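Long-range contact in alcohol dehydrogenase (Thermus sp., PDB 4CPD), which probably oxidises alcohols with NAD+, as a zinc-containing, medium-chain dehydrogenase: residues A150-Q163 against R289-A301. Residues are numbered along the deposited sequence; the frame is centred on the assembly and turned at random.
Sequences AGDILSTAYGGLIQ and RIGLANVHLYIDA. With ZN (zinc ion), chain E; NAD (nicotinamide-adenine-dinucleotide), chain G.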
ATOM      1  N   ALA A 150     -21.864  12.278   2.369  1.00 33.01           N
ATOM      2  CA  ALA A 150     -20.639  12.500   3.120  1.00 32.69           C
ATOM      3  C   ALA A 150     -20.412  11.460   4.217  1.00 35.98           C
ATOM      4  O   ALA A 150     -19.257  11.180   4.585  1.00 35.27           O
ATOM      5  CB  ALA A 150     -20.650  13.888   3.724  1.00 31.86           C
ATOM      6  N   GLY A 151     -21.506  10.915   4.744  1.00 37.68           N
ATOM      7  CA  GLY A 151     -21.414   9.982   5.843  1.00 41.57           C
ATOM      8  C   GLY A 151     -20.953   8.591   5.460  1.00 42.11           C
ATOM      9  O   GLY A 151     -20.483   7.837   6.354  1.00 42.77           O
ATOM     10  N   ASP A 152     -21.062   8.247   4.163  1.00 38.58           N
ATOM     11  CA  ASP A 152     -20.722   6.872   3.747  1.00 37.98           C
ATOM     12  C   ASP A 152     -20.113   6.815   2.362  1.00 35.02           C
ATOM     13  O   ASP A 152     -18.902   6.912   2.242  1.00 35.04           O
ATOM     14  CB  ASP A 152     -21.947   5.958   3.930  1.00 39.55           C
ATOM     15  CG  ASP A 152     -21.709   4.559   3.525  1.00 41.88           C
ATOM     16  OD1 ASP A 152     -20.623   4.231   3.008  1.00 47.86           O
ATOM     17  OD2 ASP A 152     -22.655   3.769   3.690  1.00 46.97           O
ATOM     18  N   ILE A 153     -20.913   6.669   1.321  1.00 35.50           N
ATOM     19  CA  ILE A 153     -20.338   6.272   0.026  1.00 39.00           C
ATOM     20  C   ILE A 153     -19.413   7.306  -0.685  1.00 42.07           C
ATOM     21  O   ILE A 153     -18.492   6.922  -1.401  1.00 38.52           O
ATOM     22  CB  ILE A 153     -21.404   5.783  -0.947  1.00 40.23           C
ATOM     23  CG1 ILE A 153     -22.435   6.868  -1.212  1.00 41.23           C
ATOM     24  CG2 ILE A 153     -22.102   4.540  -0.411  1.00 41.96           C
ATOM     25  CD1 ILE A 153     -23.204   6.576  -2.485  1.00 42.52           C
ATOM     26  N   LEU A 154     -19.643   8.602  -0.470  1.00 41.65           N
ATOM     27  CA  LEU A 154     -18.779   9.620  -1.047  1.00 40.74           C
ATOM     28  C   LEU A 154     -17.435   9.665  -0.322  1.00 40.09           C
ATOM     29  O   LEU A 154     -16.381   9.702  -0.936  1.00 37.45           O
ATOM     30  CB  LEU A 154     -19.451  11.000  -1.029  1.00 40.16           C
ATOM     31  CG  LEU A 154     -18.627  12.151  -1.598  1.00 41.34           C
ATOM     32  CD1 LEU A 154     -18.094  11.808  -2.988  1.00 43.32           C
ATOM     33  CD2 LEU A 154     -19.444  13.412  -1.656  1.00 40.99           C
ATOM     34  N   SER A 155     -17.466   9.667   0.997  1.00 42.22           N
ATOM     35  CA  SER A 155     -16.219   9.698   1.767  1.00 40.48           C
ATOM     36  C   SER A 155     -15.414   8.402   1.583  1.00 39.48           C
ATOM     37  O   SER A 155     -14.205   8.405   1.700  1.00 39.58           O
ATOM     38  CB  SER A 155     -16.531   9.942   3.239  1.00 39.93           C
ATOM     39  OG  SER A 155     -17.080  11.232   3.421  1.00 39.17           O
ATOM     40  N   THR A 156     -16.107   7.313   1.286  1.00 37.99           N
ATOM     41  CA  THR A 156     -15.466   6.050   0.997  1.00 39.62           C
ATOM     42  C   THR A 156     -14.645   6.153  -0.287  1.00 38.28           C
ATOM     43  O   THR A 156     -13.465   5.806  -0.319  1.00 37.99           O
ATOM     44  CB  THR A 156     -16.521   4.911   0.905  1.00 36.86           C
ATOM     45  OG1 THR A 156     -17.069   4.686   2.202  1.00 37.36           O
ATOM     46  CG2 THR A 156     -15.925   3.640   0.460  1.00 35.47           C
ATOM     47  N   ALA A 157     -15.291   6.601  -1.348  1.00 37.36           N
ATOM     48  CA  ALA A 157     -14.624   6.772  -2.638  1.00 33.63           C
ATOM     49  C   ALA A 157     -13.510   7.852  -2.561  1.00 32.50           C
ATOM     50  O   ALA A 157     -12.409   7.674  -3.038  1.00 27.58           O
ATOM     51  CB  ALA A 157     -15.649   7.156  -3.674  1.00 32.45           C
ATOM     52  N   TYR A 158     -13.825   8.979  -1.958  1.00 34.54           N
ATOM     53  CA  TYR A 158     -12.862  10.048  -1.750  1.00 34.94           C
ATOM     54  C   TYR A 158     -11.630   9.469  -1.051  1.00 38.95           C
ATOM     55  O   TYR A 158     -10.491   9.617  -1.529  1.00 42.15           O
ATOM     56  CB  TYR A 158     -13.503  11.125  -0.892  1.00 32.27           C
ATOM     57  CG  TYR A 158     -12.690  12.331  -0.727  1.00 34.29           C
ATOM     58  CD1 TYR A 158     -12.707  13.323  -1.689  1.00 37.58           C
ATOM     59  CD2 TYR A 158     -11.900  12.524   0.418  1.00 35.95           C
ATOM     60  CE1 TYR A 158     -11.944  14.491  -1.532  1.00 38.77           C
ATOM     61  CE2 TYR A 158     -11.143  13.679   0.594  1.00 35.15           C
ATOM     62  CZ  TYR A 158     -11.162  14.665  -0.379  1.00 38.12           C
ATOM     63  OH  TYR A 158     -10.392  15.802  -0.218  1.00 36.32           O
ATOM     64  N   GLY A 159     -11.867   8.793   0.072  1.00 40.47           N
ATOM     65  CA  GLY A 159     -10.801   8.232   0.891  1.00 41.17           C
ATOM     66  C   GLY A 159      -9.955   7.286   0.051  1.00 41.32           C
ATOM     67  O   GLY A 159      -8.714   7.370   0.047  1.00 40.70           O
ATOM     68  N   GLY A 160     -10.629   6.416  -0.690  1.00 37.56           N
ATOM     69  CA  GLY A 160      -9.946   5.479  -1.543  1.00 38.56           C
ATOM     70  C   GLY A 160      -8.965   6.182  -2.445  1.00 43.75           C
ATOM     71  O   GLY A 160      -7.826   5.736  -2.598  1.00 48.76           O
ATOM     72  N   LEU A 161      -9.409   7.295  -3.031  1.00 44.27           N
ATOM     73  CA  LEU A 161      -8.606   8.035  -3.994  1.00 39.35           C
ATOM     74  C   LEU A 161      -7.502   8.831  -3.332  1.00 39.19           C
ATOM     75  O   LEU A 161      -6.381   8.899  -3.873  1.00 36.50           O
ATOM     76  CB  LEU A 161      -9.459   8.968  -4.821  1.00 39.26           C
ATOM     77  CG  LEU A 161     -10.441   8.254  -5.728  1.00 39.27           C
ATOM     78  CD1 LEU A 161     -11.441   9.262  -6.282  1.00 38.44           C
ATOM     79  CD2 LEU A 161      -9.708   7.529  -6.829  1.00 37.62           C
ATOM     80  N   ILE A 162      -7.779   9.449  -2.191  1.00 37.27           N
ATOM     81  CA  ILE A 162      -6.688  10.161  -1.493  1.00 42.67           C
ATOM     82  C   ILE A 162      -5.567   9.206  -1.021  1.00 44.06           C
ATOM     83  O   ILE A 162      -4.370   9.510  -1.174  1.00 39.51           O
ATOM     84  CB  ILE A 162      -7.183  10.958  -0.293  1.00 41.41           C
ATOM     85  CG1 ILE A 162      -8.190  12.015  -0.746  1.00 44.70           C
ATOM     86  CG2 ILE A 162      -6.030  11.623   0.428  1.00 41.39           C
ATOM     87  CD1 ILE A 162      -7.638  13.092  -1.633  1.00 44.01           C
ATOM     88  N   GLN A 163      -5.964   8.063  -0.468  1.00 41.26           N
ATOM     89  CA  GLN A 163      -5.015   7.077  -0.009  1.00 40.44           C
ATOM     90  C   GLN A 163      -4.250   6.515  -1.196  1.00 41.42           C
ATOM     91  O   GLN A 163      -3.055   6.212  -1.098  1.00 45.71           O
ATOM     92  CB  GLN A 163      -5.725   5.990   0.815  1.00 41.98           C
ATOM     93  CG  GLN A 163      -6.116   6.460   2.227  1.00 43.81           C
ATOM     94  CD  GLN A 163      -7.226   5.632   2.858  1.00 46.96           C
ATOM     95  OE1 GLN A 163      -7.426   4.475   2.493  1.00 49.73           O
ATOM     96  NE2 GLN A 163      -7.954   6.220   3.810  1.00 52.35           N
ATOM     97  N   ARG A 289      -3.554  -1.244  -1.234  1.00 44.67           N
ATOM     98  CA  ARG A 289      -4.208  -1.005   0.029  1.00 45.64           C
ATOM     99  C   ARG A 289      -5.646  -1.531  -0.016  1.00 43.48           C
ATOM    100  O   ARG A 289      -6.345  -1.382  -1.003  1.00 47.40           O
ATOM    101  CB  ARG A 289      -4.140   0.468   0.427  1.00 48.24           C
ATOM    102  CG  ARG A 289      -4.671   0.675   1.844  1.00 58.93           C
ATOM    103  CD  ARG A 289      -4.469   2.086   2.362  1.00 62.02           C
ATOM    104  NE  ARG A 289      -4.969   2.238   3.726  1.00 57.83           N
ATOM    105  CZ  ARG A 289      -4.891   3.356   4.445  1.00 54.15           C
ATOM    106  NH1 ARG A 289      -4.326   4.452   3.960  1.00 55.68           N
ATOM    107  NH2 ARG A 289      -5.382   3.383   5.667  1.00 55.70           N
ATOM    108  N   ILE A 290      -6.065  -2.155   1.073  1.00 43.94           N
ATOM    109  CA  ILE A 290      -7.421  -2.692   1.198  1.00 42.59           C
ATOM    110  C   ILE A 290      -7.935  -2.404   2.594  1.00 38.61           C
ATOM    111  O   ILE A 290      -7.210  -2.551   3.564  1.00 36.52           O
ATOM    112  CB  ILE A 290      -7.475  -4.207   0.900  1.00 46.92           C
ATOM    113  CG1 ILE A 290      -8.895  -4.745   1.086  1.00 48.88           C
ATOM    114  CG2 ILE A 290      -6.500  -5.000   1.767  1.00 45.08           C
ATOM    115  CD1 ILE A 290      -9.158  -6.004   0.279  1.00 52.42           C
ATOM    116  N   GLY A 291      -9.182  -1.974   2.692  1.00 37.79           N
ATOM    117  CA  GLY A 291      -9.734  -1.608   3.981  1.00 41.40           C
ATOM    118  C   GLY A 291     -11.132  -1.027   3.962  1.00 43.11           C
ATOM    119  O   GLY A 291     -11.672  -0.692   2.914  1.00 53.33           O
ATOM    120  N   LEU A 292     -11.711  -0.899   5.145  1.00 41.78           N
ATOM    121  CA  LEU A 292     -12.954  -0.199   5.314  1.00 41.90           C
ATOM    122  C   LEU A 292     -12.668   1.289   5.496  1.00 42.95           C
ATOM    123  O   LEU A 292     -11.627   1.679   6.037  1.00 48.29           O
ATOM    124  CB  LEU A 292     -13.693  -0.763   6.520  1.00 46.48           C
ATOM    125  CG  LEU A 292     -13.891  -2.290   6.533  1.00 52.28           C
ATOM    126  CD1 LEU A 292     -14.758  -2.696   7.709  1.00 53.45           C
ATOM    127  CD2 LEU A 292     -14.509  -2.835   5.244  1.00 54.75           C
ATOM    128  N   ALA A 293     -13.602   2.122   5.061  1.00 40.23           N
ATOM    129  CA  ALA A 293     -13.398   3.566   5.016  1.00 36.43           C
ATOM    130  C   ALA A 293     -13.092   4.129   6.337  1.00 34.68           C
ATOM    131  O   ALA A 293     -13.542   3.616   7.343  1.00 39.23           O
ATOM    132  CB  ALA A 293     -14.638   4.228   4.500  1.00 39.11           C
ATOM    133  N   ASN A 294     -12.339   5.211   6.338  1.00 37.60           N
ATOM    134  CA  ASN A 294     -12.011   5.946   7.565  1.00 34.44           C
ATOM    135  C   ASN A 294     -12.631   7.326   7.401  1.00 36.04           C
ATOM    136  O   ASN A 294     -11.970   8.372   7.324  1.00 36.78           O
ATOM    137  CB  ASN A 294     -10.504   6.014   7.755  1.00 33.42           C
ATOM    138  CG  ASN A 294     -10.102   6.776   8.990  1.00 34.93           C
ATOM    139  OD1 ASN A 294     -10.877   6.923   9.926  1.00 37.23           O
ATOM    140  ND2 ASN A 294      -8.886   7.269   9.005  1.00 36.25           N
ATOM    141  N   VAL A 295     -13.948   7.298   7.336  1.00 37.49           N
ATOM    142  CA  VAL A 295     -14.747   8.459   6.985  1.00 39.76           C
ATOM    143  C   VAL A 295     -14.410   9.717   7.760  1.00 37.50           C
ATOM    144  O   VAL A 295     -14.357  10.802   7.179  1.00 44.58           O
ATOM    145  CB  VAL A 295     -16.237   8.159   7.157  1.00 41.80           C
ATOM    146  CG1 VAL A 295     -17.062   9.401   6.866  1.00 45.42           C
ATOM    147  CG2 VAL A 295     -16.663   7.013   6.235  1.00 39.32           C
ATOM    148  N   HIS A 296     -14.178   9.575   9.050  1.00 32.88           N
ATOM    149  CA  HIS A 296     -13.916  10.736   9.909  1.00 33.16           C
ATOM    150  C   HIS A 296     -12.742  11.563   9.418  1.00 34.26           C
ATOM    151  O   HIS A 296     -12.723  12.764   9.589  1.00 30.16           O
ATOM    152  CB  HIS A 296     -13.612  10.309  11.333  1.00 33.15           C
ATOM    153  CG  HIS A 296     -14.678   9.466  11.953  1.00 36.33           C
ATOM    154  ND1 HIS A 296     -14.957   8.189  11.518  1.00 38.33           N
ATOM    155  CD2 HIS A 296     -15.532   9.712  12.978  1.00 37.38           C
ATOM    156  CE1 HIS A 296     -15.926   7.680  12.249  1.00 38.70           C
ATOM    157  NE2 HIS A 296     -16.300   8.587  13.133  1.00 37.83           N
ATOM    158  N   LEU A 297     -11.745  10.897   8.830  1.00 35.99           N
ATOM    159  CA  LEU A 297     -10.562  11.575   8.392  1.00 37.07           C
ATOM    160  C   LEU A 297     -10.890  12.563   7.262  1.00 37.87           C
ATOM    161  O   LEU A 297     -10.253  13.581   7.172  1.00 37.93           O
ATOM    162  CB  LEU A 297      -9.508  10.555   7.932  1.00 37.47           C
ATOM    163  CG  LEU A 297      -8.082  11.138   7.760  1.00 37.81           C
ATOM    164  CD1 LEU A 297      -7.552  11.639   9.075  1.00 36.09           C
ATOM    165  CD2 LEU A 297      -7.126  10.104   7.173  1.00 38.32           C
ATOM    166  N   TYR A 298     -11.888  12.242   6.431  1.00 37.82           N
ATOM    167  CA  TYR A 298     -12.186  12.966   5.210  1.00 37.22           C
ATOM    168  C   TYR A 298     -13.454  13.796   5.249  1.00 37.18           C
ATOM    169  O   TYR A 298     -13.642  14.669   4.429  1.00 42.23           O
ATOM    170  CB  TYR A 298     -12.308  11.957   4.073  1.00 39.29           C
ATOM    171  CG  TYR A 298     -11.072  11.092   3.956  1.00 40.03           C
ATOM    172  CD1 TYR A 298      -9.850  11.658   3.609  1.00 40.27           C
ATOM    173  CD2 TYR A 298     -11.119   9.723   4.202  1.00 40.48           C
ATOM    174  CE1 TYR A 298      -8.715  10.887   3.509  1.00 39.74           C
ATOM    175  CE2 TYR A 298      -9.985   8.946   4.113  1.00 40.26           C
ATOM    176  CZ  TYR A 298      -8.796   9.538   3.770  1.00 40.64           C
ATOM    177  OH  TYR A 298      -7.668   8.795   3.664  1.00 43.23           O
ATOM    178  N   ILE A 299     -14.337  13.527   6.187  1.00 36.84           N
ATOM    179  CA  ILE A 299     -15.685  14.088   6.133  1.00 35.53           C
ATOM    180  C   ILE A 299     -15.719  15.616   6.091  1.00 34.03           C
ATOM    181  O   ILE A 299     -16.552  16.170   5.427  1.00 31.15           O
ATOM    182  CB  ILE A 299     -16.547  13.568   7.298  1.00 35.95           C
ATOM    183  CG1 ILE A 299     -18.013  13.863   7.046  1.00 36.27           C
ATOM    184  CG2 ILE A 299     -16.111  14.192   8.621  1.00 37.94           C
ATOM    185  CD1 ILE A 299     -18.921  13.109   7.981  1.00 36.75           C
ATOM    186  N   ASP A 300     -14.803  16.297   6.769  1.00 36.55           N
ATOM    187  CA  ASP A 300     -14.837  17.769   6.801  1.00 37.12           C
ATOM    188  C   ASP A 300     -14.552  18.344   5.417  1.00 36.29           C
ATOM    189  O   ASP A 300     -15.236  19.277   4.985  1.00 34.98           O
ATOM    190  CB  ASP A 300     -13.889  18.326   7.863  1.00 39.11           C
ATOM    191  CG  ASP A 300     -14.320  17.937   9.287  1.00 46.63           C
ATOM    192  OD1 ASP A 300     -15.451  18.272   9.676  1.00 51.76           O
ATOM    193  OD2 ASP A 300     -13.568  17.238  10.015  1.00 53.95           O
ATOM    194  N   ALA A 301     -13.582  17.755   4.715  1.00 33.12           N
ATOM    195  CA  ALA A 301     -13.236  18.197   3.373  1.00 31.45           C
ATOM    196  C   ALA A 301     -14.341  17.878   2.411  1.00 32.45           C
ATOM    197  O   ALA A 301     -14.623  18.655   1.519  1.00 31.92           O
ATOM    198  CB  ALA A 301     -11.962  17.549   2.905  1.00 30.14           C
TER
HETATM  199 ZN    ZN E1200     -22.763   1.869   3.455  1.00 44.04          ZN
HETATM  200  PA  NAD G1407     -23.574  -2.184  -5.652  1.00 77.42           P
HETATM  201  O1A NAD G1407     -24.872  -1.379  -5.751  1.00 63.81           O
HETATM  202  O2A NAD G1407     -23.647  -3.699  -5.488  1.00 70.53           O
HETATM  203  O5B NAD G1407     -22.548  -1.877  -6.866  1.00 72.90           O
HETATM  204  C5B NAD G1407     -21.702  -2.901  -7.388  1.00 77.42           C
HETATM  205  C4B NAD G1407     -21.440  -2.651  -8.871  1.00 84.55           C
HETATM  206  O4B NAD G1407     -20.357  -3.477  -9.320  1.00 78.98           O
HETATM  207  C3B NAD G1407     -22.670  -2.993  -9.718  1.00 82.18           C
HETATM  208  O3B NAD G1407     -22.943  -2.014 -10.734  1.00 69.96           O
HETATM  209  C2B NAD G1407     -22.300  -4.290 -10.378  1.00 84.70           C
HETATM  210  O2B NAD G1407     -22.948  -4.451 -11.643  1.00 82.42           O
HETATM  211  C1B NAD G1407     -20.797  -4.136 -10.505  1.00 82.81           C
HETATM  212  N9A NAD G1407     -20.168  -5.449 -10.643  1.00 90.34           N
HETATM  213  C8A NAD G1407     -20.486  -6.543  -9.921  1.00 87.86           C
HETATM  214  N7A NAD G1407     -19.711  -7.579 -10.324  1.00 93.35           N
HETATM  215  C5A NAD G1407     -18.891  -7.140 -11.306  1.00 88.69           C
HETATM  216  C6A NAD G1407     -17.823  -7.715 -12.148  1.00 87.16           C
HETATM  217  N6A NAD G1407     -17.501  -9.008 -11.984  1.00 85.40           N
HETATM  218  N1A NAD G1407     -17.198  -6.932 -13.067  1.00 91.56           N
HETATM  219  C2A NAD G1407     -17.528  -5.635 -13.222  1.00 88.34           C
HETATM  220  N3A NAD G1407     -18.497  -5.045 -12.482  1.00 91.40           N
HETATM  221  C4A NAD G1407     -19.197  -5.728 -11.525  1.00 91.79           C
HETATM  222  O3  NAD G1407     -22.707  -1.658  -4.387  1.00 82.45           O
HETATM  223  PN  NAD G1407     -22.247  -0.147  -4.020  1.00 79.80           P
HETATM  224  O1N NAD G1407     -23.397   0.419  -3.210  1.00 64.02           O
HETATM  225  O2N NAD G1407     -21.624   0.565  -5.226  1.00 70.72           O
HETATM  226  O5D NAD G1407     -20.991  -0.460  -3.051  1.00 78.51           O
HETATM  227  C5D NAD G1407     -19.738  -0.785  -3.686  1.00 77.24           C
HETATM  228  C4D NAD G1407     -18.867  -1.793  -2.941  1.00 75.50           C
HETATM  229  O4D NAD G1407     -18.103  -1.082  -1.958  1.00 75.71           O
HETATM  230  C3D NAD G1407     -19.647  -2.877  -2.195  1.00 75.75           C
HETATM  231  O3D NAD G1407     -18.865  -4.085  -2.202  1.00 63.16           O
HETATM  232  C2D NAD G1407     -19.819  -2.290  -0.792  1.00 78.14           C
HETATM  233  O2D NAD G1407     -20.084  -3.245   0.267  1.00 65.75           O
HETATM  234  C1D NAD G1407     -18.477  -1.567  -0.649  1.00 76.14           C
HETATM  235  N1N NAD G1407     -18.471  -0.491   0.356  1.00 74.51           N
HETATM  236  C2N NAD G1407     -17.363  -0.442   1.101  1.00 68.30           C
HETATM  237  C3N NAD G1407     -17.188   0.509   2.095  1.00 60.95           C
HETATM  238  C7N NAD G1407     -15.885   0.455   2.841  1.00 54.73           C
HETATM  239  O7N NAD G1407     -15.792   0.861   3.988  1.00 50.96           O
HETATM  240  N7N NAD G1407     -14.819  -0.039   2.182  1.00 51.77           N
HETATM  241  C4N NAD G1407     -18.203   1.454   2.321  1.00 63.70           C
HETATM  242  C5N NAD G1407     -19.361   1.396   1.536  1.00 67.31           C
HETATM  243  C6N NAD G1407     -19.476   0.404   0.548  1.00 74.09           C
HETATM  244  O   HOH W   1     -20.630   0.788   4.099  1.00 31.98           O
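R289 reaches Q163 with a fully extended side chain, and the two cross at about a right angle. It lies near the end of strand 286-290, an outermost strand, within this chain, of the six-stranded parallel sheet of the Rossmann-type NAD-binding domain. The amide lies over one face of the guanidinium, planes 24° apart, so arginine offers a flat surface here while its NE makes a salt bridge to D285 of the second subunit, whose strand continues the sheet. Beyond the strand, G291 and A293 hold the nicotinamide carboxamide of NAD: G291 O accepts from NAD N7N, and A293 N donates to NAD O7N at 2.7 Å. The small methyl of A293 lets T156 come close, OG1 to CB 3.4 Å; that hydroxyl also donates to D152 O, from above the carbonyl plane. V295 then brings a compact branched side chain to S155, CG1 to CB 3.7 Å. Y298 fills a hole among Y158, G159, I162 and Q163. Because G159 lacks a side chain, its CA can sit over one face of the Y298 ring, 3.7 Å from the centroid, a CH-pi contact; a CB there would clash. With CG anti to the carbonyl carbon (chi1 -55°), the ring extends along helix 153-163 until its OH accepts a bent hydrogen bond from Q163 NE2, 2.6 Å long. A leucine in place of Y298 would probably leave the Q163 amide without this acceptor and open a gap over G159. I299 CG1 rests on A150 CB, 4.2 Å away, in the turn before the helix, and A301 lies beside the Y158 hydroxyl. Packing round Y298, with one hydrogen bond at its hydroxyl, thus joins two helices whose directions differ by 101°, while G291 and A293 place the nicotinamide ring near the zinc bound by D152, C38 and H59.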